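Local atomic coordinates of profilin II (Acanthamoeba castellanii, PDB entry 1F2K), a protein that binds monomeric actin, favouring or blocking its polymerization according to concentration, and also binds PIP2 and poly-L-proline. Residues I87-S92 with N111-L116. Residues are numbered along the deposited sequence; the frame is centred on the assembly and turned at random.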
ATOM      1  N   ILE A  87      -1.418   2.185  -4.107  1.00 34.69           N
ATOM      2  CA  ILE A  87      -0.046   2.693  -3.934  1.00 30.21           C
ATOM      3  C   ILE A  87       0.550   2.000  -2.707  1.00 31.04           C
ATOM      4  O   ILE A  87      -0.033   2.103  -1.620  1.00 29.96           O
ATOM      5  CB  ILE A  87      -0.037   4.202  -3.648  1.00 21.80           C
ATOM      6  CG1 ILE A  87      -0.795   4.959  -4.737  1.00 34.40           C
ATOM      7  CG2 ILE A  87       1.355   4.697  -3.575  1.00 25.06           C
ATOM      8  CD1 ILE A  87      -0.147   4.950  -6.097  1.00 24.56           C
ATOM      9  N   THR A  88       1.652   1.256  -2.841  1.00 29.99           N
ATOM     10  CA  THR A  88       2.221   0.659  -1.618  1.00 27.31           C
ATOM     11  C   THR A  88       3.627   1.138  -1.544  1.00 19.36           C
ATOM     12  O   THR A  88       4.255   1.303  -2.564  1.00 28.19           O
ATOM     13  CB  THR A  88       2.191  -0.875  -1.570  1.00 15.87           C
ATOM     14  OG1 THR A  88       3.139  -1.410  -2.490  1.00 32.33           O
ATOM     15  CG2 THR A  88       0.791  -1.368  -1.887  1.00 22.95           C
ATOM     16  N   VAL A  89       4.079   1.411  -0.326  1.00 22.99           N
ATOM     17  CA  VAL A  89       5.424   1.915  -0.052  1.00 23.73           C
ATOM     18  C   VAL A  89       5.977   1.203   1.158  1.00 27.03           C
ATOM     19  O   VAL A  89       5.216   0.914   2.108  1.00 33.36           O
ATOM     20  CB  VAL A  89       5.413   3.411   0.263  1.00 23.88           C
ATOM     21  CG1 VAL A  89       6.864   3.948   0.350  1.00 12.15           C
ATOM     22  CG2 VAL A  89       4.631   4.136  -0.779  1.00 20.62           C
ATOM     23  N   LYS A  90       7.289   0.935   1.110  1.00 25.83           N
ATOM     24  CA  LYS A  90       8.009   0.223   2.163  1.00 24.68           C
ATOM     25  C   LYS A  90       8.861   1.064   3.096  1.00 29.46           C
ATOM     26  O   LYS A  90       9.768   1.799   2.642  1.00 27.01           O
ATOM     27  CB  LYS A  90       8.912  -0.836   1.548  1.00 29.90           C
ATOM     28  CG  LYS A  90       9.809  -1.574   2.555  1.00 15.12           C
ATOM     29  CD  LYS A  90      10.528  -2.699   1.812  1.00 27.62           C
ATOM     30  CE  LYS A  90      11.545  -3.472   2.650  1.00 25.92           C
ATOM     31  NZ  LYS A  90      12.045  -4.684   1.925  1.00 31.95           N
ATOM     32  N   THR A  91       8.583   0.963   4.399  1.00 23.70           N
ATOM     33  CA  THR A  91       9.391   1.706   5.386  1.00 21.33           C
ATOM     34  C   THR A  91      10.329   0.699   6.067  1.00 27.89           C
ATOM     35  O   THR A  91      10.378  -0.474   5.688  1.00 20.02           O
ATOM     36  CB  THR A  91       8.531   2.346   6.436  1.00 15.82           C
ATOM     37  OG1 THR A  91       7.934   1.334   7.251  1.00 17.08           O
ATOM     38  CG2 THR A  91       7.425   3.136   5.771  1.00 12.12           C
ATOM     39  N   SER A  92      11.079   1.153   7.058  1.00 22.55           N
ATOM     40  CA  SER A  92      11.981   0.267   7.756  1.00 27.90           C
ATOM     41  C   SER A  92      11.257  -0.900   8.468  1.00 25.13           C
ATOM     42  O   SER A  92      11.731  -2.048   8.436  1.00 30.21           O
ATOM     43  CB  SER A  92      12.819   1.057   8.774  1.00 36.33           C
ATOM     44  OG  SER A  92      13.724   0.203   9.486  1.00 39.13           O
ATOM     45  N   ASN A 111       1.366  10.630  -3.787  1.00 24.62           N
ATOM     46  CA  ASN A 111       1.933  11.693  -2.977  1.00 27.28           C
ATOM     47  C   ASN A 111       1.581  11.487  -1.481  1.00 25.77           C
ATOM     48  O   ASN A 111       2.438  11.518  -0.612  1.00 21.57           O
ATOM     49  CB  ASN A 111       1.425  13.064  -3.457  1.00 14.36           C
ATOM     50  CG  ASN A 111       2.057  13.504  -4.771  1.00 20.83           C
ATOM     51  OD1 ASN A 111       3.032  12.888  -5.257  1.00 28.27           O
ATOM     52  ND2 ASN A 111       1.527  14.597  -5.350  1.00 15.98           N
ATOM     53  N   VAL A 112       0.327  11.226  -1.189  1.00 12.17           N
ATOM     54  CA  VAL A 112      -0.031  11.052   0.187  1.00 22.61           C
ATOM     55  C   VAL A 112       0.720   9.899   0.825  1.00 26.51           C
ATOM     56  O   VAL A 112       1.401  10.095   1.833  1.00 29.05           O
ATOM     57  CB  VAL A 112      -1.559  10.898   0.292  1.00 28.00           C
ATOM     58  CG1 VAL A 112      -1.997  10.518   1.672  1.00 26.83           C
ATOM     59  CG2 VAL A 112      -2.188  12.261  -0.087  1.00 41.89           C
ATOM     60  N   VAL A 113       0.639   8.716   0.220  1.00 24.59           N
ATOM     61  CA  VAL A 113       1.310   7.541   0.747  1.00 18.12           C
ATOM     62  C   VAL A 113       2.820   7.681   0.880  1.00 18.35           C
ATOM     63  O   VAL A 113       3.374   7.360   1.900  1.00 18.65           O
ATOM     64  CB  VAL A 113       0.979   6.264  -0.094  1.00 17.60           C
ATOM     65  CG1 VAL A 113       1.558   5.005   0.586  1.00 14.16           C
ATOM     66  CG2 VAL A 113      -0.510   6.089  -0.182  1.00 12.16           C
ATOM     67  N   GLU A 114       3.492   8.130  -0.163  1.00 21.37           N
ATOM     68  CA  GLU A 114       4.932   8.295  -0.102  1.00 13.81           C
ATOM     69  C   GLU A 114       5.299   9.357   0.929  1.00 13.86           C
ATOM     70  O   GLU A 114       6.373   9.319   1.477  1.00 28.68           O
ATOM     71  CB  GLU A 114       5.459   8.724  -1.453  1.00 14.43           C
ATOM     72  CG  GLU A 114       5.175   7.730  -2.539  1.00 23.99           C
ATOM     73  CD  GLU A 114       6.291   6.710  -2.658  1.00 21.43           C
ATOM     74  OE1 GLU A 114       7.321   6.885  -1.987  1.00 29.50           O
ATOM     75  OE2 GLU A 114       6.159   5.760  -3.423  1.00 26.55           O
ATOM     76  N   LYS A 115       4.424  10.319   1.160  1.00 16.62           N
ATOM     77  CA  LYS A 115       4.670  11.389   2.137  1.00 17.48           C
ATOM     78  C   LYS A 115       4.593  10.779   3.544  1.00 15.60           C
ATOM     79  O   LYS A 115       5.368  11.153   4.435  1.00 19.35           O
ATOM     80  CB  LYS A 115       3.611  12.512   1.993  1.00 16.29           C
ATOM     81  CG  LYS A 115       3.863  13.780   2.835  1.00 28.72           C
ATOM     82  CD  LYS A 115       2.606  14.717   2.825  1.00 34.51           C
ATOM     83  CE  LYS A 115       2.891  16.091   3.480  1.00 47.56           C
ATOM     84  NZ  LYS A 115       3.652  17.101   2.630  1.00 42.19           N
ATOM     85  N   LEU A 116       3.661   9.842   3.738  1.00 15.65           N
ATOM     86  CA  LEU A 116       3.516   9.171   5.043  1.00 16.99           C
ATOM     87  C   LEU A 116       4.708   8.264   5.338  1.00 20.03           C
ATOM     88  O   LEU A 116       5.150   8.132   6.489  1.00 16.91           O
ATOM     89  CB  LEU A 116       2.230   8.329   5.111  1.00 10.52           C
ATOM     90  CG  LEU A 116       2.226   7.552   6.452  1.00 28.71           C
ATOM     91  CD1 LEU A 116       2.354   8.576   7.607  1.00 25.42           C
ATOM     92  CD2 LEU A 116       0.988   6.674   6.626  1.00 10.33           C
TER
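I87 and V89, on the strand 87-90, face V113 and E114 of the helix 111-116 with the two chain directions nearly parallel: the axes lie 14° apart and approach to 8.2 Å. The CA atoms of V89 and E114 are 6.4 Å apart, close enough for direct side-chain contact; no hydrogen bond joins the segments, so the 232 Å² they bury rests on van der Waals packing. V113 points its CB at the strand and spreads its two methyls over successive inward-facing residues. I87 CG2 lies 3.8 Å from V113 CB, and V113 CG2 lies 4.0 Å from I87 CB; chi1 of -55°, measured to CG1, sets CG2 anti to the backbone N of I87, while CG1 and CD1 lead away from the helix segment. V113 CG1, the second methyl, meets V89 CG2 at 3.5 Å, tighter than a usual carbon-carbon contact. E114 starts to one side of the strand, but its chain bends at chi2 (-89°) and brings the carboxylate across the V89 methyls, with OE2 3.5 Å from V89 CG2 and OE1 3.8 Å from V89 CG1. The polar partners of the carboxylate come from the adjacent strand 76-81 and the residue just before it: OE2 hydrogen-bonds to Y78 OH and S76 OG, and OE1 forms a salt bridge with R75, which together probably favour the charged form. The same helix carries K115, an exposed residue of the actin-binding site. In the profilin fold, the C-terminal helix 106-121 packs on one face of the antiparallel sheet, over strands 84-90 and 94-100, where V113 and L116 also touch L96, while T88 packs on the other face against L45 and F49 of helix 39-50.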